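Local coordinates for protein methylaspartate ammonia-lyase (Citrobacter amalonaticus, PDB 1KKO) that catalyses the magnesium-dependent, reversible anti elimination of ammonia from (2S,3S)-3-methyl-L-aspartate to give mesaconate, acting as a homodimer, at residues 149-154 / 374-379; 253-258 / 292-297; 304-309 / 317-322; 366-371 / 395-400. One frame throughout, in Å; residues are numbered along the deposited sequence.

The four contacts fall into two groups in and against the TIM barrel of this enolase-superfamily enzyme. Interactions 1 and 4 share helix 365-378, their centres 13 Å apart; they meet where Lys150 CE lies 4.1 Å from Thr370 OG1. Interactions 2 and 3, with centres 16 Å apart, are joined through Ile304, whose CD1 packs 3.4 Å from Thr292 OG1. Interaction 3 holds the magnesium ligand Asp307, while Ile258 of interaction 2 is about 10 Å, side chain to side chain, from the ligand Glu273. Interaction 4 lies across the chain's centre from both; its Ala368 side chain is about 9 Å from that of substrate-binding Thr360.

Interaction 1 of 4, residues 149-154 / 374-379; sequences LKTEVV and VALAAR
A packed helix pair, with Thr151 and Val154 set against Leu376 and Ala377, joins helix 150-157 to the last turns of helix 365-378. The small side chain of Ala377 lets the helices come close: its CB sits 3.5 Å from Val154 CG1, the branch anti to the backbone N (chi1 177°). Thr151 O is 3.8 Å from the same Ala377 CB. At the preceding residue, Leu376, CB comes 4.0 Å from Thr151 CG2, and the two side chains run obliquely past each other. The local axes approach to 8.2 Å and cross at -39°. Helix 365-378 follows strand 354-357 of the TIM barrel, and the contact joins this outer helix to a helix of the N-terminal family region. Thr151 N adds a hydrogen bond to His373 ND1, and helices 339-351 and 392-410 flank the pair. At the start of helix 150-157, Leu149 N bonds to the anti lone pair of Glu152 OE1 at 2.9 Å, half of a capping box. At the far end of the partner helix, Arg379 folds back and directs NH1 to Leu376 O at 3.1 Å, in its guanidinium plane; Glu165 O is a second acceptor of the same nitrogen.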
# COMPACT_ATOMS: atom_id res chain seq x y z
N LEU A 149 23.15 -5.03 -1.11
CA LEU A 149 21.85 -4.38 -1.13
C LEU A 149 21.87 -3.35 -2.24
O LEU A 149 22.93 -2.85 -2.62
CB LEU A 149 21.59 -3.67 0.19
CG LEU A 149 21.80 -4.53 1.43
CD1 LEU A 149 21.40 -3.76 2.67
CD2 LEU A 149 21.04 -5.84 1.34
N LYS A 150 20.70 -2.98 -2.75
CA LYS A 150 20.65 -1.94 -3.77
C LYS A 150 21.34 -0.66 -3.30
O LYS A 150 22.07 -0.04 -4.07
CB LYS A 150 19.20 -1.67 -4.17
CG LYS A 150 18.60 -2.78 -5.03
CD LYS A 150 17.16 -2.47 -5.45
CE LYS A 150 16.16 -2.59 -4.30
NZ LYS A 150 16.08 -3.96 -3.76
N THR A 151 21.16 -0.29 -2.04
CA THR A 151 21.80 0.90 -1.51
C THR A 151 23.31 0.82 -1.66
O THR A 151 23.98 1.81 -1.98
CB THR A 151 21.48 1.10 -0.01
OG1 THR A 151 21.90 -0.03 0.76
CG2 THR A 151 20.06 1.14 0.24
N GLU A 152 23.86 -0.36 -1.39
CA GLU A 152 25.32 -0.56 -1.45
C GLU A 152 25.83 -0.44 -2.87
O GLU A 152 26.93 0.06 -3.10
CB GLU A 152 25.68 -1.92 -0.86
CG GLU A 152 25.46 -2.00 0.63
CD GLU A 152 25.79 -3.36 1.20
OE1 GLU A 152 25.31 -4.36 0.65
OE2 GLU A 152 26.55 -3.43 2.18
N VAL A 153 25.07 -0.91 -3.84
CA VAL A 153 25.49 -0.79 -5.22
C VAL A 153 25.62 0.68 -5.57
O VAL A 153 26.59 1.08 -6.23
CB VAL A 153 24.49 -1.48 -6.18
CG1 VAL A 153 24.87 -1.20 -7.62
CG2 VAL A 153 24.44 -2.98 -5.93
N VAL A 154 24.66 1.49 -5.14
CA VAL A 154 24.69 2.91 -5.43
C VAL A 154 25.91 3.53 -4.75
O VAL A 154 26.68 4.27 -5.36
CB VAL A 154 23.41 3.63 -5.00
CG1 VAL A 154 23.52 5.13 -5.25
CG2 VAL A 154 22.21 3.07 -5.75
N VAL A 374 17.82 4.21 -3.11
CA VAL A 374 18.42 5.36 -3.73
C VAL A 374 18.61 6.47 -2.71
O VAL A 374 19.68 7.07 -2.66
CB VAL A 374 17.55 5.81 -4.89
CG1 VAL A 374 17.97 7.19 -5.39
CG2 VAL A 374 17.61 4.77 -6.02
N ALA A 375 17.61 6.72 -1.87
CA ALA A 375 17.67 7.79 -0.89
C ALA A 375 18.69 7.52 0.19
O ALA A 375 19.43 8.41 0.61
CB ALA A 375 16.30 8.02 -0.29
N LEU A 376 18.74 6.29 0.69
CA LEU A 376 19.67 5.97 1.76
C LEU A 376 21.10 6.19 1.32
O LEU A 376 21.95 6.54 2.14
CB LEU A 376 19.47 4.54 2.24
CG LEU A 376 18.26 4.33 3.14
CD1 LEU A 376 18.07 2.85 3.41
CD2 LEU A 376 18.42 5.10 4.45
N ALA A 377 21.36 5.99 0.03
CA ALA A 377 22.69 6.20 -0.52
C ALA A 377 22.97 7.67 -0.81
O ALA A 377 24.00 8.20 -0.42
CB ALA A 377 22.86 5.40 -1.79
N ALA A 378 22.04 8.35 -1.48
CA ALA A 378 22.28 9.70 -1.99
C ALA A 378 22.06 10.81 -0.98
O ALA A 378 22.60 11.90 -1.15
CB ALA A 378 21.45 9.93 -3.25
N ARG A 379 21.21 10.58 0.01
CA ARG A 379 20.98 11.50 1.11
C ARG A 379 20.19 12.75 0.78
O ARG A 379 20.63 13.87 1.04
CB ARG A 379 22.31 11.90 1.76
CG ARG A 379 23.19 10.73 2.13
CD ARG A 379 22.48 9.66 2.86
NE ARG A 379 21.82 10.18 4.05
CZ ARG A 379 21.10 9.44 4.86
NH1 ARG A 379 20.94 8.14 4.60
NH2 ARG A 379 20.54 9.98 5.93

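Interaction 2 of 4, residues 253-258 / 292-297; sequences RCAEYI and TKELTR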
# COMPACT_ATOMS: atom_id res chain seq x y z
N ARG A 253 3.89 40.04 -4.06
CA ARG A 253 2.65 39.84 -3.31
C ARG A 253 2.55 38.38 -2.87
O ARG A 253 2.06 38.07 -1.79
CB ARG A 253 1.44 40.24 -4.15
CG ARG A 253 1.30 41.76 -4.32
CD ARG A 253 0.29 42.18 -5.37
NE ARG A 253 -1.07 41.76 -5.05
CZ ARG A 253 -2.03 41.60 -5.95
NH1 ARG A 253 -1.77 41.82 -7.23
NH2 ARG A 253 -3.25 41.22 -5.58
N CYS A 254 3.02 37.48 -3.73
CA CYS A 254 3.04 36.06 -3.41
C CYS A 254 3.92 35.84 -2.18
O CYS A 254 3.51 35.16 -1.23
CB CYS A 254 3.57 35.25 -4.59
SG CYS A 254 2.41 35.09 -5.97
N ALA A 255 5.10 36.43 -2.18
CA ALA A 255 6.04 36.27 -1.07
C ALA A 255 5.48 36.86 0.22
O ALA A 255 5.62 36.28 1.28
CB ALA A 255 7.37 36.90 -1.40
N GLU A 256 4.83 38.01 0.12
CA GLU A 256 4.22 38.62 1.30
C GLU A 256 3.23 37.66 1.94
O GLU A 256 3.22 37.48 3.16
CB GLU A 256 3.50 39.93 0.92
CG GLU A 256 2.70 40.53 2.07
CD GLU A 256 1.85 41.71 1.63
OE1 GLU A 256 1.51 41.80 0.43
OE2 GLU A 256 1.51 42.54 2.49
N TYR A 257 2.36 37.08 1.12
CA TYR A 257 1.35 36.16 1.63
C TYR A 257 1.99 34.91 2.24
O TYR A 257 1.63 34.48 3.33
CB TYR A 257 0.38 35.75 0.53
CG TYR A 257 -0.50 34.61 0.96
CD1 TYR A 257 -1.52 34.81 1.88
CD2 TYR A 257 -0.27 33.31 0.51
CE1 TYR A 257 -2.31 33.76 2.32
CE2 TYR A 257 -1.06 32.26 0.94
CZ TYR A 257 -2.08 32.48 1.84
OH TYR A 257 -2.86 31.43 2.25
N ILE A 258 2.93 34.31 1.51
CA ILE A 258 3.61 33.11 1.99
C ILE A 258 4.29 33.40 3.33
O ILE A 258 4.19 32.62 4.27
CB ILE A 258 4.63 32.63 0.94
CG1 ILE A 258 3.90 32.04 -0.27
CG2 ILE A 258 5.56 31.58 1.53
CD1 ILE A 258 4.75 31.92 -1.48
N THR A 292 11.64 33.91 -3.97
CA THR A 292 12.70 33.61 -3.02
C THR A 292 13.39 34.91 -2.59
O THR A 292 13.61 35.15 -1.40
CB THR A 292 13.69 32.63 -3.66
OG1 THR A 292 13.02 31.39 -3.92
CG2 THR A 292 14.83 32.26 -2.71
N LYS A 293 13.70 35.76 -3.57
CA LYS A 293 14.33 37.06 -3.30
C LYS A 293 13.51 37.87 -2.30
O LYS A 293 14.05 38.42 -1.34
CB LYS A 293 14.49 37.85 -4.59
CG LYS A 293 15.30 39.14 -4.44
CD LYS A 293 15.24 40.00 -5.70
CE LYS A 293 16.08 41.25 -5.55
NZ LYS A 293 15.82 42.23 -6.64
N GLU A 294 12.21 37.96 -2.53
CA GLU A 294 11.36 38.73 -1.62
C GLU A 294 11.22 38.09 -0.23
O GLU A 294 11.18 38.80 0.77
CB GLU A 294 9.99 39.01 -2.25
CG GLU A 294 9.05 39.84 -1.38
CD GLU A 294 9.48 41.29 -1.18
OE1 GLU A 294 10.48 41.73 -1.79
OE2 GLU A 294 8.80 41.98 -0.40
N LEU A 295 11.16 36.76 -0.16
CA LEU A 295 11.07 36.08 1.13
C LEU A 295 12.28 36.44 1.99
O LEU A 295 12.15 36.73 3.19
CB LEU A 295 10.99 34.57 0.94
CG LEU A 295 9.62 34.06 0.48
CD1 LEU A 295 9.68 32.58 0.15
CD2 LEU A 295 8.57 34.32 1.54
N THR A 296 13.44 36.40 1.36
CA THR A 296 14.69 36.77 2.01
C THR A 296 14.64 38.23 2.46
O THR A 296 14.95 38.55 3.61
CB THR A 296 15.84 36.56 1.05
OG1 THR A 296 15.98 35.16 0.76
CG2 THR A 296 17.17 36.95 1.69
N ARG A 297 14.21 39.12 1.57
CA ARG A 297 14.13 40.53 1.92
C ARG A 297 13.29 40.74 3.18
O ARG A 297 13.63 41.57 4.03
CB ARG A 297 13.54 41.35 0.78
CG ARG A 297 13.77 42.85 0.95
CD ARG A 297 13.03 43.70 -0.06
NE ARG A 297 11.59 43.64 0.17
CZ ARG A 297 10.96 44.26 1.15
NH1 ARG A 297 11.64 45.01 2.02
NH2 ARG A 297 9.65 44.14 1.27
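Ala255 and Leu295 bury the most surface here, followed by Glu294; the closest alpha carbons are those of Ala255 and Leu295, 5.5 Å apart. Ala255 points its single methyl at helix 281-298, where CB touches Glu294 CG at 3.4 Å and stands 4.1 Å from Leu295 CG. Leu295 reaches across alongside that methyl and brings CD2 to within 3.6 Å of the backbone oxygen Ala255 O. The same CD2 lies 4.1 Å from Ile258 CG2, the two side chains crossing at about a right angle. Glu294 uses its aliphatic part for the contact: CG is anti to the backbone N (chi1 -179°), and a bend at chi2 (68°) carries the carboxylate toward Arg297. There Arg297 grips it side-on, with NE 3.0 Å from Glu294 OE1 and NH2 2.9 Å from Glu294 OE2, a salt bridge along one turn of the helix that fixes the carboxylate's rotation. Both oxygens are met on their syn sides, though tilted out of the carboxylate plane. Beneath the pair, Ile258 packs on Val302 and Leu295 on Ile304, by the start of strand 303-306. Two successive helices leaning together over the strands at a -49° crossing are the outer layer of a TIM barrel.

Interaction 3 of 4, residues 304-309 / 317-322; sequences IVADEW and VDFTDA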
# COMPACT_ATOMS: atom_id res chain seq x y z
N ILE A 304 10.21 27.72 -0.09
CA ILE A 304 9.41 27.29 -1.24
C ILE A 304 10.10 26.14 -1.98
O ILE A 304 11.33 26.00 -1.98
CB ILE A 304 9.01 28.45 -2.20
CG1 ILE A 304 10.24 29.12 -2.81
CG2 ILE A 304 8.10 29.44 -1.47
CD1 ILE A 304 9.90 30.04 -3.98
N VAL A 305 9.25 25.31 -2.58
CA VAL A 305 9.66 24.10 -3.26
C VAL A 305 9.23 24.15 -4.73
O VAL A 305 8.05 24.36 -5.03
CB VAL A 305 8.99 22.87 -2.62
CG1 VAL A 305 9.57 21.58 -3.20
CG2 VAL A 305 9.15 22.89 -1.12
N ALA A 306 10.17 23.93 -5.64
CA ALA A 306 9.86 23.83 -7.06
C ALA A 306 9.31 22.45 -7.35
O ALA A 306 9.68 21.46 -6.74
CB ALA A 306 11.08 24.06 -7.88
N ASP A 307 8.42 22.39 -8.33
CA ASP A 307 7.84 21.11 -8.74
C ASP A 307 7.49 21.19 -10.22
O ASP A 307 8.19 20.62 -11.06
CB ASP A 307 6.62 20.82 -7.87
CG ASP A 307 5.90 19.56 -8.27
OD1 ASP A 307 6.50 18.66 -8.90
OD2 ASP A 307 4.71 19.38 -7.96
N GLU A 308 6.42 21.91 -10.55
CA GLU A 308 6.01 22.07 -11.95
C GLU A 308 7.16 22.60 -12.80
O GLU A 308 7.84 23.55 -12.43
CB GLU A 308 4.83 23.04 -12.06
CG GLU A 308 3.59 22.72 -11.22
CD GLU A 308 3.60 23.36 -9.83
OE1 GLU A 308 4.69 23.66 -9.29
OE2 GLU A 308 2.49 23.55 -9.27
N TRP A 309 7.35 21.97 -13.96
CA TRP A 309 8.35 22.32 -14.97
C TRP A 309 9.76 21.91 -14.58
O TRP A 309 10.71 22.19 -15.31
CB TRP A 309 8.27 23.80 -15.36
CG TRP A 309 6.89 24.10 -15.84
CD1 TRP A 309 5.93 24.78 -15.17
CD2 TRP A 309 6.28 23.63 -17.05
NE1 TRP A 309 4.77 24.81 -15.90
CE2 TRP A 309 4.96 24.11 -17.06
CE3 TRP A 309 6.73 22.89 -18.13
CZ2 TRP A 309 4.07 23.84 -18.09
CZ3 TRP A 309 5.84 22.63 -19.17
CH2 TRP A 309 4.54 23.11 -19.14
N VAL A 317 19.04 20.60 -12.45
CA VAL A 317 20.28 21.36 -12.53
C VAL A 317 19.97 22.83 -12.81
O VAL A 317 20.53 23.72 -12.15
CB VAL A 317 21.19 20.78 -13.61
CG1 VAL A 317 22.33 21.73 -13.96
CG2 VAL A 317 21.74 19.45 -13.16
N ASP A 318 19.06 23.10 -13.74
CA ASP A 318 18.72 24.47 -14.11
C ASP A 318 18.04 25.24 -12.97
O ASP A 318 18.36 26.41 -12.72
CB ASP A 318 17.83 24.47 -15.36
CG ASP A 318 18.55 23.99 -16.61
OD1 ASP A 318 19.80 23.98 -16.65
OD2 ASP A 318 17.93 23.61 -17.61
N PHE A 319 17.10 24.60 -12.28
CA PHE A 319 16.46 25.25 -11.15
C PHE A 319 17.48 25.53 -10.03
O PHE A 319 17.41 26.55 -9.35
CB PHE A 319 15.29 24.43 -10.61
CG PHE A 319 13.99 24.63 -11.35
CD1 PHE A 319 13.77 24.06 -12.59
CD2 PHE A 319 12.98 25.37 -10.78
CE1 PHE A 319 12.57 24.23 -13.25
CE2 PHE A 319 11.77 25.54 -11.44
CZ PHE A 319 11.57 24.97 -12.66
N THR A 320 18.38 24.58 -9.82
CA THR A 320 19.44 24.72 -8.82
C THR A 320 20.41 25.84 -9.15
O THR A 320 20.69 26.70 -8.31
CB THR A 320 20.17 23.39 -8.70
OG1 THR A 320 19.26 22.39 -8.21
CG2 THR A 320 21.31 23.46 -7.67
N ASP A 321 20.91 25.86 -10.38
CA ASP A 321 21.91 26.84 -10.77
C ASP A 321 21.38 28.25 -10.67
O ASP A 321 22.14 29.18 -10.46
CB ASP A 321 22.35 26.61 -12.21
CG ASP A 321 23.20 25.38 -12.38
OD1 ASP A 321 23.64 24.79 -11.37
OD2 ASP A 321 23.50 24.95 -13.52
N ALA A 322 20.08 28.42 -10.86
CA ALA A 322 19.45 29.73 -10.80
C ALA A 322 19.20 30.21 -9.37
O ALA A 322 18.80 31.35 -9.17
CB ALA A 322 18.13 29.68 -11.55
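The backbone bond Asp321 N to Val317 O, 2.8 Å, spans the helical turn from which Phe319 reaches Ala306 and Trp309. From helix 313-321 Phe319 alone makes the contact. Its CG lies anti to its own carbonyl carbon, beside the backbone N (chi1 -83°), which sends the ring away from helix 313-321 and toward the end of strand 303-306. The Ala306 methyl sits by one part of the rim, CB being 3.7 Å from Phe319 CD2 and 3.9 Å from Phe319 CE2. Two backbone oxygens come in by CE1 and CZ: Trp309 O is 3.4 Å from Phe319 CE1, and Glu308 O is 4.0 Å from Phe319 CZ. All three approach obliquely to the ring, which thus meets an apolar methyl at one end and backbone oxygens at the other. Trp309 contributes mainly backbone; its CB is 4.4 Å from Phe319 CZ, and its indole leads off to where NE1 hydrogen-bonds to Asp277 OD1. Ile285 of helix 281-298 and Val328 of strand 327-330 also press on Phe319, so the ring lies in the layer between strands and helices.

Ala306 points to the helix and the next residue, Asp307, away from it, toward the metal site, where it binds magnesium with Asp238 and Glu273. This is the first half of a beta-alpha-beta unit, strand 303-306, helix 313-321 and strand 327-330, in a TIM barrel whose metal ligands sit at the C-terminal ends of the strands, as throughout the enolase superfamily.

Interaction 4 of 4, residues 366-371 / 395-400; sequences ISARTC and LNIVFN
The guanidinium of Arg369, whose backbone N lies 4.3 Å from Ile397 CG2, has Ile366 CA against one face, 4.1 Å above the plane and offset toward the rim. The second flat group, the Phe399 ring, has Asn400 OD1 at its edge and in its plane, and meets the ring of Tyr12 of the second subunit. Between the side chains the contact is apolar. Ala368 CB faces Ile397 CG2 at 3.8 Å, a methyl that lies anti to its backbone N and beside the carbonyl carbon. Val398 CG2 closes in from the next residue, 4.3 Å from Ala368 CB, so methyls of two neighbouring residues converge on one alanine. Within helix 365-378, Ile366 O is gripped twice by Thr370, its OG1 and N each 2.9 Å away and arriving from opposite faces of the carbonyl plane. The local axes pass 8.9 Å apart at only -24°. Asn396 ND2 and Asn400 ND2 bond to Ser14 OG and Tyr12 O of the second subunit, placing the contact at the dimer interface. Helix 365-378 and helix 392-410 follow TIM-barrel strands 354-357 and 382-384, while helix 128-146 and strand 64-69 pack on the former through Ile366.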
# COMPACT_ATOMS: atom_id res chain seq x y z
N ILE A 366 7.08 -1.74 -5.39
CA ILE A 366 8.45 -2.02 -5.81
C ILE A 366 9.19 -0.74 -6.15
O ILE A 366 10.34 -0.59 -5.77
CB ILE A 366 8.46 -2.98 -7.02
CG1 ILE A 366 7.99 -4.36 -6.58
CG2 ILE A 366 9.85 -3.03 -7.64
CD1 ILE A 366 7.89 -5.38 -7.67
N SER A 367 8.56 0.18 -6.85
CA SER A 367 9.26 1.41 -7.21
C SER A 367 9.56 2.20 -5.94
O SER A 367 10.66 2.74 -5.79
CB SER A 367 8.49 2.22 -8.25
OG SER A 367 7.27 2.74 -7.75
N ALA A 368 8.61 2.26 -5.02
CA ALA A 368 8.84 2.97 -3.77
C ALA A 368 9.95 2.32 -2.95
O ALA A 368 10.82 3.01 -2.42
CB ALA A 368 7.57 3.03 -2.94
N ARG A 369 9.93 0.99 -2.85
CA ARG A 369 10.94 0.29 -2.09
C ARG A 369 12.32 0.55 -2.69
O ARG A 369 13.31 0.75 -1.98
CB ARG A 369 10.61 -1.21 -2.09
CG ARG A 369 11.47 -2.03 -1.19
CD ARG A 369 11.00 -3.45 -1.11
NE ARG A 369 11.16 -4.16 -2.37
CZ ARG A 369 10.21 -4.82 -3.01
NH1 ARG A 369 8.95 -4.84 -2.57
NH2 ARG A 369 10.52 -5.45 -4.13
N THR A 370 12.41 0.52 -4.01
CA THR A 370 13.67 0.78 -4.68
C THR A 370 14.15 2.20 -4.41
O THR A 370 15.34 2.44 -4.19
CB THR A 370 13.54 0.53 -6.18
OG1 THR A 370 13.11 -0.82 -6.40
CG2 THR A 370 14.88 0.66 -6.89
N CYS A 371 13.23 3.15 -4.44
CA CYS A 371 13.56 4.53 -4.13
C CYS A 371 14.14 4.69 -2.73
O CYS A 371 14.97 5.59 -2.51
CB CYS A 371 12.35 5.44 -4.30
SG CYS A 371 11.95 5.82 -6.04
N LEU A 395 3.39 4.43 4.06
CA LEU A 395 4.30 4.55 5.18
C LEU A 395 4.86 3.17 5.52
O LEU A 395 6.06 3.01 5.76
CB LEU A 395 3.62 5.17 6.41
CG LEU A 395 4.56 5.30 7.61
CD1 LEU A 395 5.61 6.40 7.39
CD2 LEU A 395 3.75 5.55 8.89
N ASN A 396 3.99 2.18 5.57
CA ASN A 396 4.42 0.81 5.80
C ASN A 396 5.53 0.45 4.81
O ASN A 396 6.56 -0.08 5.18
CB ASN A 396 3.17 -0.07 5.65
CG ASN A 396 3.41 -1.54 5.88
OD1 ASN A 396 4.55 -2.04 5.90
ND2 ASN A 396 2.31 -2.25 6.05
N ILE A 397 5.30 0.73 3.53
CA ILE A 397 6.28 0.39 2.49
C ILE A 397 7.60 1.14 2.65
O ILE A 397 8.67 0.53 2.65
CB ILE A 397 5.64 0.65 1.10
CG1 ILE A 397 4.57 -0.41 0.80
CG2 ILE A 397 6.71 0.71 -0.00
CD1 ILE A 397 3.57 0.02 -0.22
N VAL A 398 7.54 2.45 2.79
CA VAL A 398 8.75 3.28 2.80
C VAL A 398 9.49 3.22 4.14
O VAL A 398 10.69 2.93 4.19
CB VAL A 398 8.42 4.71 2.41
CG1 VAL A 398 9.62 5.60 2.58
CG2 VAL A 398 7.96 4.75 0.97
N PHE A 399 8.79 3.49 5.24
CA PHE A 399 9.41 3.49 6.55
C PHE A 399 10.00 2.13 6.88
O PHE A 399 11.14 2.05 7.34
CB PHE A 399 8.37 3.88 7.58
CG PHE A 399 8.87 4.11 8.98
CD1 PHE A 399 9.52 5.28 9.32
CD2 PHE A 399 8.60 3.20 9.98
CE1 PHE A 399 9.93 5.52 10.62
CE2 PHE A 399 9.01 3.44 11.29
CZ PHE A 399 9.68 4.60 11.59
N ASN A 400 9.24 1.06 6.66
CA ASN A 400 9.75 -0.24 7.08
C ASN A 400 10.91 -0.70 6.22
O ASN A 400 11.83 -1.32 6.72
CB ASN A 400 8.65 -1.29 7.12
CG ASN A 400 7.52 -0.95 8.08
OD1 ASN A 400 7.54 0.07 8.78
ND2 ASN A 400 6.54 -1.83 8.13